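Capsid protein (Bocavirus gorilla/GBoV1/2009, PDB 7LNK) assembles, as sixty copies, into the T=1 icosahedral parvovirus capsid and serves as its structural building block. Local coordinates at residues A179-I184 with D294-N299; Y70-S75 with E142-D147. All blocks are in the same frame, centred on the assembly; numbering follows the deposited sequence.

How the contacts relate
From the N terminus, contact 2 comes first: residues 70-75, in the loop leading from strand 62-65 to helix 76-85, meet residues 142-147, which follow strand 123-128, closing a loop of 66 intervening residues. Only after it has closed does contact 1 open, at helix 179-186, and residues 294-299 complete it after 109 intervening residues. The two therefore stand in series, neither nested nor crossed, and do not touch; the centres of contact 1 and contact 2 are about 42 Å apart. Contact 2 ties two loops beside the beta-barrel strands near the middle of the subunit, whereas contact 1 joins two long insertions farther from the capsid centre, where neighbouring subunits come close.

Contact 1: residues A179-I184 with D294-N299; sequences ATEKAI and DGVYIN
The carboxylate of Glu181 is approached over its face by the backbone of Tyr297, whose N donates to Glu181 OE2 at 3.0 Å from 54° out of the carboxylate plane. The Tyr297 ring leads away from the helix, and Tyr297 CB stays 3.6 Å from Glu181 OE2.

Both segments belong to the loops that elaborate the parvovirus jelly roll: helix 179-186 sits in the insertion between strands 153-160 and 199-201, and residues 294-299 in the much longer one between strands 207-223 and 415-420. The contact thus pins one surface insertion against the other. Glu181 leaves the helix with CG anti to its carbonyl carbon (chi1 -70°) and runs extended through chi2, which carries the carboxylate across to the partner loop. Val296 crosses this chain at about a right angle, its CG2 reaching 3.5 Å from Glu181 CG and flanking the aliphatic part of the acid. Glu181 OE1 takes a weak hydrogen bond from Asp171 N, while Asp169 OD1 lies close to Glu181 OE2; this like charge would probably make Glu181 easier to protonate, an effect that the N-H groups of Tyr297 and Asp171 may offset.

One residue earlier, Thr180 faces the turn at Gly295, where phi is positive (107°) and the chain comes close, with 5.3 Å between Thr180 CA and Gly295 CA. Thr178 OG1 is hydrogen-bonded both to Glu181 N and to Gly295 O, joining the first turn of the helix to the loop. Leu346 of a second subunit packs on Thr180 and Ile184, and a third subunit touches Lys182 and Ala183. Thr180 OG1 makes a weak hydrogen bond to Asp294 O at 3.5 Å, with the methyl CG2 3.7 Å from the same oxygen.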
ATOM      1  N   ALA A 179     -45.541  -7.577 113.099  1.00 30.11           N
ATOM      2  CA  ALA A 179     -44.432  -7.105 112.283  1.00 30.11           C
ATOM      3  C   ALA A 179     -44.534  -7.650 110.869  1.00 30.11           C
ATOM      4  O   ALA A 179     -44.102  -7.002 109.911  1.00 30.11           O
ATOM      5  CB  ALA A 179     -43.104  -7.504 112.921  1.00 30.39           C
ATOM      6  N   THR A 180     -45.110  -8.840 110.722  1.00 29.40           N
ATOM      7  CA  THR A 180     -45.221  -9.444 109.402  1.00 29.40           C
ATOM      8  C   THR A 180     -46.358  -8.823 108.610  1.00 29.40           C
ATOM      9  O   THR A 180     -46.220  -8.573 107.409  1.00 29.40           O
ATOM     10  CB  THR A 180     -45.410 -10.950 109.537  1.00 30.06           C
ATOM     11  OG1 THR A 180     -44.281 -11.503 110.218  1.00 30.06           O
ATOM     12  CG2 THR A 180     -45.526 -11.596 108.174  1.00 30.06           C
ATOM     13  N   GLU A 181     -47.492  -8.559 109.261  1.00 29.03           N
ATOM     14  CA  GLU A 181     -48.591  -7.917 108.552  1.00 29.03           C
ATOM     15  C   GLU A 181     -48.224  -6.509 108.116  1.00 29.03           C
ATOM     16  O   GLU A 181     -48.572  -6.092 107.008  1.00 29.03           O
ATOM     17  CB  GLU A 181     -49.852  -7.891 109.407  1.00 32.12           C
ATOM     18  CG  GLU A 181     -50.490  -9.237 109.612  1.00 32.12           C
ATOM     19  CD  GLU A 181     -51.768  -9.143 110.399  1.00 32.12           C
ATOM     20  OE1 GLU A 181     -52.018  -8.079 110.992  1.00 32.12           O
ATOM     21  OE2 GLU A 181     -52.551 -10.112 110.381  1.00 32.12           O
ATOM     22  N   LYS A 182     -47.536  -5.756 108.973  1.00 27.71           N
ATOM     23  CA  LYS A 182     -47.115  -4.418 108.580  1.00 27.71           C
ATOM     24  C   LYS A 182     -46.137  -4.474 107.419  1.00 27.71           C
ATOM     25  O   LYS A 182     -46.182  -3.626 106.524  1.00 27.71           O
ATOM     26  CB  LYS A 182     -46.505  -3.682 109.767  1.00 29.55           C
ATOM     27  CG  LYS A 182     -47.518  -3.281 110.808  1.00 29.55           C
ATOM     28  CD  LYS A 182     -46.915  -2.359 111.838  1.00 29.55           C
ATOM     29  CE  LYS A 182     -45.866  -3.074 112.649  1.00 29.55           C
ATOM     30  NZ  LYS A 182     -45.349  -2.218 113.740  1.00 29.55           N
ATOM     31  N   ALA A 183     -45.259  -5.473 107.408  1.00 26.59           N
ATOM     32  CA  ALA A 183     -44.320  -5.621 106.306  1.00 26.59           C
ATOM     33  C   ALA A 183     -45.045  -5.946 105.012  1.00 26.59           C
ATOM     34  O   ALA A 183     -44.565  -5.633 103.920  1.00 26.59           O
ATOM     35  CB  ALA A 183     -43.298  -6.705 106.636  1.00 26.69           C
ATOM     36  N   ILE A 184     -46.209  -6.579 105.113  1.00 26.17           N
ATOM     37  CA  ILE A 184     -46.964  -6.909 103.912  1.00 26.17           C
ATOM     38  C   ILE A 184     -47.718  -5.688 103.399  1.00 26.17           C
ATOM     39  O   ILE A 184     -47.940  -5.551 102.193  1.00 26.17           O
ATOM     40  CB  ILE A 184     -47.886  -8.112 104.179  1.00 26.72           C
ATOM     41  CG1 ILE A 184     -47.042  -9.343 104.468  1.00 26.72           C
ATOM     42  CG2 ILE A 184     -48.722  -8.439 102.979  1.00 26.72           C
ATOM     43  CD1 ILE A 184     -47.838 -10.519 104.944  1.00 26.72           C
ATOM     44  N   ASP A 294     -45.782 -16.999 107.939  1.00 30.41           N
ATOM     45  CA  ASP A 294     -45.617 -17.092 109.378  1.00 30.41           C
ATOM     46  C   ASP A 294     -45.432 -15.702 109.971  1.00 30.41           C
ATOM     47  O   ASP A 294     -44.645 -14.896 109.471  1.00 30.41           O
ATOM     48  CB  ASP A 294     -44.428 -17.984 109.715  1.00 31.96           C
ATOM     49  CG  ASP A 294     -44.253 -18.177 111.199  1.00 31.96           C
ATOM     50  OD1 ASP A 294     -45.138 -18.797 111.821  1.00 31.96           O
ATOM     51  OD2 ASP A 294     -43.232 -17.717 111.745  1.00 31.96           O
ATOM     52  N   GLY A 295     -46.167 -15.421 111.039  1.00 31.24           N
ATOM     53  CA  GLY A 295     -46.143 -14.131 111.678  1.00 31.24           C
ATOM     54  C   GLY A 295     -47.378 -13.294 111.440  1.00 31.24           C
ATOM     55  O   GLY A 295     -47.557 -12.272 112.108  1.00 31.24           O
ATOM     56  N   VAL A 296     -48.224 -13.692 110.496  1.00 31.40           N
ATOM     57  CA  VAL A 296     -49.492 -13.012 110.293  1.00 31.40           C
ATOM     58  C   VAL A 296     -50.442 -13.400 111.419  1.00 31.40           C
ATOM     59  O   VAL A 296     -50.265 -14.425 112.085  1.00 31.40           O
ATOM     60  CB  VAL A 296     -50.069 -13.380 108.913  1.00 31.61           C
ATOM     61  CG1 VAL A 296     -50.439 -14.846 108.870  1.00 31.61           C
ATOM     62  CG2 VAL A 296     -51.254 -12.521 108.563  1.00 31.61           C
ATOM     63  N   TYR A 297     -51.447 -12.567 111.655  1.00 32.39           N
ATOM     64  CA  TYR A 297     -52.498 -12.879 112.611  1.00 32.39           C
ATOM     65  C   TYR A 297     -53.792 -13.128 111.852  1.00 32.39           C
ATOM     66  O   TYR A 297     -54.241 -12.272 111.086  1.00 32.39           O
ATOM     67  CB  TYR A 297     -52.684 -11.755 113.623  1.00 33.41           C
ATOM     68  CG  TYR A 297     -53.794 -12.043 114.595  1.00 33.41           C
ATOM     69  CD1 TYR A 297     -53.595 -12.901 115.660  1.00 33.41           C
ATOM     70  CD2 TYR A 297     -55.047 -11.484 114.433  1.00 33.41           C
ATOM     71  CE1 TYR A 297     -54.604 -13.180 116.544  1.00 33.41           C
ATOM     72  CE2 TYR A 297     -56.062 -11.758 115.311  1.00 33.41           C
ATOM     73  CZ  TYR A 297     -55.836 -12.606 116.365  1.00 33.41           C
ATOM     74  OH  TYR A 297     -56.851 -12.883 117.248  1.00 33.41           O
ATOM     75  N   ILE A 298     -54.390 -14.292 112.068  1.00 32.68           N
ATOM     76  CA  ILE A 298     -55.621 -14.681 111.397  1.00 32.68           C
ATOM     77  C   ILE A 298     -56.681 -14.923 112.456  1.00 32.68           C
ATOM     78  O   ILE A 298     -56.581 -15.868 113.246  1.00 32.68           O
ATOM     79  CB  ILE A 298     -55.419 -15.922 110.521  1.00 32.12           C
ATOM     80  CG1 ILE A 298     -54.496 -15.588 109.356  1.00 32.12           C
ATOM     81  CG2 ILE A 298     -56.746 -16.441 110.026  1.00 32.12           C
ATOM     82  CD1 ILE A 298     -54.063 -16.775 108.590  1.00 32.12           C
ATOM     83  N   ASN A 299     -57.690 -14.060 112.485  1.00 33.34           N
ATOM     84  CA  ASN A 299     -58.841 -14.224 113.357  1.00 33.34           C
ATOM     85  C   ASN A 299     -60.031 -14.876 112.662  1.00 33.34           C
ATOM     86  O   ASN A 299     -61.096 -15.001 113.270  1.00 33.34           O
ATOM     87  CB  ASN A 299     -59.227 -12.877 113.975  1.00 33.80           C
ATOM     88  CG  ASN A 299     -59.556 -11.822 112.945  1.00 33.80           C
ATOM     89  OD1 ASN A 299     -60.082 -12.113 111.880  1.00 33.80           O
ATOM     90  ND2 ASN A 299     -59.244 -10.578 113.268  1.00 33.80           N
TER

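Contact 2: residues Y70-S75 with E142-D147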
ATOM      1  N   TYR A  70     -67.203 -17.282  74.481  1.00 19.29           N
ATOM      2  CA  TYR A  70     -67.417 -17.728  73.108  1.00 19.29           C
ATOM      3  C   TYR A  70     -68.685 -17.143  72.509  1.00 19.29           C
ATOM      4  O   TYR A  70     -68.736 -16.883  71.305  1.00 19.29           O
ATOM      5  CB  TYR A  70     -67.445 -19.247  73.013  1.00 18.95           C
ATOM      6  CG  TYR A  70     -66.109 -19.893  73.213  1.00 18.95           C
ATOM      7  CD1 TYR A  70     -65.219 -20.002  72.162  1.00 18.95           C
ATOM      8  CD2 TYR A  70     -65.754 -20.437  74.425  1.00 18.95           C
ATOM      9  CE1 TYR A  70     -64.007 -20.598  72.327  1.00 18.95           C
ATOM     10  CE2 TYR A  70     -64.544 -21.035  74.594  1.00 18.95           C
ATOM     11  CZ  TYR A  70     -63.676 -21.117  73.543  1.00 18.95           C
ATOM     12  OH  TYR A  70     -62.462 -21.722  73.717  1.00 18.95           O
ATOM     13  N   SER A  71     -69.711 -16.926  73.327  1.00 19.46           N
ATOM     14  CA  SER A  71     -71.000 -16.529  72.785  1.00 19.46           C
ATOM     15  C   SER A  71     -70.954 -15.143  72.172  1.00 19.46           C
ATOM     16  O   SER A  71     -71.784 -14.816  71.319  1.00 19.46           O
ATOM     17  CB  SER A  71     -72.064 -16.592  73.871  1.00 20.48           C
ATOM     18  OG  SER A  71     -71.777 -15.668  74.891  1.00 20.48           O
ATOM     19  N   CYS A  72     -69.999 -14.315  72.579  1.00 18.70           N
ATOM     20  CA  CYS A  72     -69.945 -12.969  72.028  1.00 18.70           C
ATOM     21  C   CYS A  72     -69.323 -12.967  70.643  1.00 18.70           C
ATOM     22  O   CYS A  72     -69.553 -12.047  69.856  1.00 18.70           O
ATOM     23  CB  CYS A  72     -69.191 -12.039  72.975  1.00 19.95           C
ATOM     24  SG  CYS A  72     -67.541 -12.532  73.440  1.00 19.95           S
ATOM     25  N   HIS A  73     -68.506 -13.967  70.333  1.00 17.88           N
ATOM     26  CA  HIS A  73     -67.880 -14.037  69.024  1.00 17.88           C
ATOM     27  C   HIS A  73     -68.582 -14.964  68.047  1.00 17.88           C
ATOM     28  O   HIS A  73     -68.219 -14.976  66.873  1.00 17.88           O
ATOM     29  CB  HIS A  73     -66.431 -14.474  69.185  1.00 18.13           C
ATOM     30  CG  HIS A  73     -65.650 -13.586  70.091  1.00 18.13           C
ATOM     31  ND1 HIS A  73     -65.323 -12.293  69.759  1.00 18.13           N
ATOM     32  CD2 HIS A  73     -65.158 -13.793  71.331  1.00 18.13           C
ATOM     33  CE1 HIS A  73     -64.650 -11.744  70.752  1.00 18.13           C
ATOM     34  NE2 HIS A  73     -64.535 -12.634  71.717  1.00 18.13           N
ATOM     35  N   PHE A  74     -69.595 -15.702  68.474  1.00 18.26           N
ATOM     36  CA  PHE A  74     -70.264 -16.671  67.620  1.00 18.26           C
ATOM     37  C   PHE A  74     -71.761 -16.561  67.807  1.00 18.26           C
ATOM     38  O   PHE A  74     -72.254 -16.582  68.936  1.00 18.26           O
ATOM     39  CB  PHE A  74     -69.852 -18.116  67.923  1.00 17.39           C
ATOM     40  CG  PHE A  74     -68.453 -18.461  67.529  1.00 17.39           C
ATOM     41  CD1 PHE A  74     -68.173 -18.879  66.249  1.00 17.39           C
ATOM     42  CD2 PHE A  74     -67.421 -18.382  68.437  1.00 17.39           C
ATOM     43  CE1 PHE A  74     -66.896 -19.206  65.886  1.00 17.39           C
ATOM     44  CE2 PHE A  74     -66.144 -18.704  68.073  1.00 17.39           C
ATOM     45  CZ  PHE A  74     -65.881 -19.117  66.802  1.00 17.39           C
ATOM     46  N   SER A  75     -72.478 -16.450  66.704  1.00 18.57           N
ATOM     47  CA  SER A  75     -73.907 -16.638  66.770  1.00 18.57           C
ATOM     48  C   SER A  75     -74.190 -18.092  67.091  1.00 18.57           C
ATOM     49  O   SER A  75     -73.337 -18.958  66.899  1.00 18.57           O
ATOM     50  CB  SER A  75     -74.560 -16.246  65.454  1.00 19.14           C
ATOM     51  OG  SER A  75     -74.155 -17.089  64.401  1.00 19.14           O
ATOM     52  N   GLU A 142     -69.464 -10.999  84.058  1.00 23.74           N
ATOM     53  CA  GLU A 142     -70.568 -10.465  83.278  1.00 23.74           C
ATOM     54  C   GLU A 142     -70.201  -9.199  82.520  1.00 23.74           C
ATOM     55  O   GLU A 142     -71.068  -8.609  81.871  1.00 23.74           O
ATOM     56  CB  GLU A 142     -71.765 -10.194  84.183  1.00 26.33           C
ATOM     57  CG  GLU A 142     -72.372 -11.448  84.738  1.00 26.33           C
ATOM     58  CD  GLU A 142     -73.528 -11.174  85.659  1.00 26.33           C
ATOM     59  OE1 GLU A 142     -73.740 -10.001  86.018  1.00 26.33           O
ATOM     60  OE2 GLU A 142     -74.230 -12.136  86.023  1.00 26.33           O
ATOM     61  N   ASP A 143     -68.950  -8.768  82.594  1.00 22.40           N
ATOM     62  CA  ASP A 143     -68.474  -7.594  81.881  1.00 22.40           C
ATOM     63  C   ASP A 143     -68.324  -7.821  80.384  1.00 22.40           C
ATOM     64  O   ASP A 143     -68.009  -6.877  79.659  1.00 22.40           O
ATOM     65  CB  ASP A 143     -67.151  -7.126  82.492  1.00 22.80           C
ATOM     66  CG  ASP A 143     -66.059  -8.172  82.410  1.00 22.80           C
ATOM     67  OD1 ASP A 143     -66.250  -9.197  81.736  1.00 22.80           O
ATOM     68  OD2 ASP A 143     -65.001  -7.971  83.034  1.00 22.80           O
ATOM     69  N   VAL A 144     -68.535  -9.042  79.912  1.00 21.05           N
ATOM     70  CA  VAL A 144     -68.165  -9.410  78.556  1.00 21.05           C
ATOM     71  C   VAL A 144     -69.108  -8.766  77.542  1.00 21.05           C
ATOM     72  O   VAL A 144     -70.237  -8.373  77.862  1.00 21.05           O
ATOM     73  CB  VAL A 144     -68.171 -10.945  78.459  1.00 20.61           C
ATOM     74  CG1 VAL A 144     -69.574 -11.455  78.664  1.00 20.61           C
ATOM     75  CG2 VAL A 144     -67.576 -11.436  77.163  1.00 20.61           C
ATOM     76  N   MET A 145     -68.627  -8.647  76.307  1.00 20.24           N
ATOM     77  CA  MET A 145     -69.399  -8.113  75.197  1.00 20.24           C
ATOM     78  C   MET A 145     -70.722  -8.861  75.042  1.00 20.24           C
ATOM     79  O   MET A 145     -70.791 -10.067  75.285  1.00 20.24           O
ATOM     80  CB  MET A 145     -68.566  -8.211  73.920  1.00 20.13           C
ATOM     81  CG  MET A 145     -69.254  -7.803  72.657  1.00 20.13           C
ATOM     82  SD  MET A 145     -68.178  -7.733  71.215  1.00 20.13           S
ATOM     83  CE  MET A 145     -67.872  -9.455  70.882  1.00 20.13           C
ATOM     84  N   PRO A 146     -71.797  -8.171  74.657  1.00 19.56           N
ATOM     85  CA  PRO A 146     -73.098  -8.833  74.594  1.00 19.56           C
ATOM     86  C   PRO A 146     -73.142  -9.843  73.466  1.00 19.56           C
ATOM     87  O   PRO A 146     -72.325  -9.818  72.546  1.00 19.56           O
ATOM     88  CB  PRO A 146     -74.063  -7.674  74.337  1.00 19.16           C
ATOM     89  CG  PRO A 146     -73.349  -6.494  74.832  1.00 19.16           C
ATOM     90  CD  PRO A 146     -71.957  -6.744  74.370  1.00 19.16           C
ATOM     91  N   ASP A 147     -74.115 -10.745  73.554  1.00 19.62           N
ATOM     92  CA  ASP A 147     -74.318 -11.704  72.481  1.00 19.62           C
ATOM     93  C   ASP A 147     -75.058 -11.066  71.318  1.00 19.62           C
ATOM     94  O   ASP A 147     -74.693 -11.266  70.157  1.00 19.62           O
ATOM     95  CB  ASP A 147     -75.079 -12.913  73.007  1.00 20.54           C
ATOM     96  CG  ASP A 147     -74.265 -13.725  73.974  1.00 20.54           C
ATOM     97  OD1 ASP A 147     -73.037 -13.521  74.019  1.00 20.54           O
ATOM     98  OD2 ASP A 147     -74.844 -14.567  74.690  1.00 20.54           O
TER
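Ser71 donates its hydroxyl to Asp147, with Ser71 OG 2.6 Å from Asp147 OD1, meeting the carboxylate on its syn side and 24° out of its plane. The serine torsion (chi1 64°) sets OG between its own backbone N and carbonyl carbon, turned to the acid. Asp147 OD2 has a long, weak ion pair with Arg383 besides. Next along, the Cys72 thiol adopts the same kind of rotamer, which lays SG over one face of the His73 ring, near the rim, and brings it to 3.9 Å from Val144 CG2.

These two loops flank the jelly-roll barrel of the parvovirus capsid protein: His73 leans on strand 437-453, Met145 on strand 21-33, and Ser75 is the N-cap of helix 76-85.

Met145 runs extended from the backbone and bends at its last torsion (chi3 72°), so that its methyl turns in against the cysteine, Met145 CE being 3.6 Å from Cys72 CB. The same methyl meets the His73 ring obliquely, 4.0 Å from His73 CE1, while His73 NE2 is hydrogen-bonded to Phe67 O.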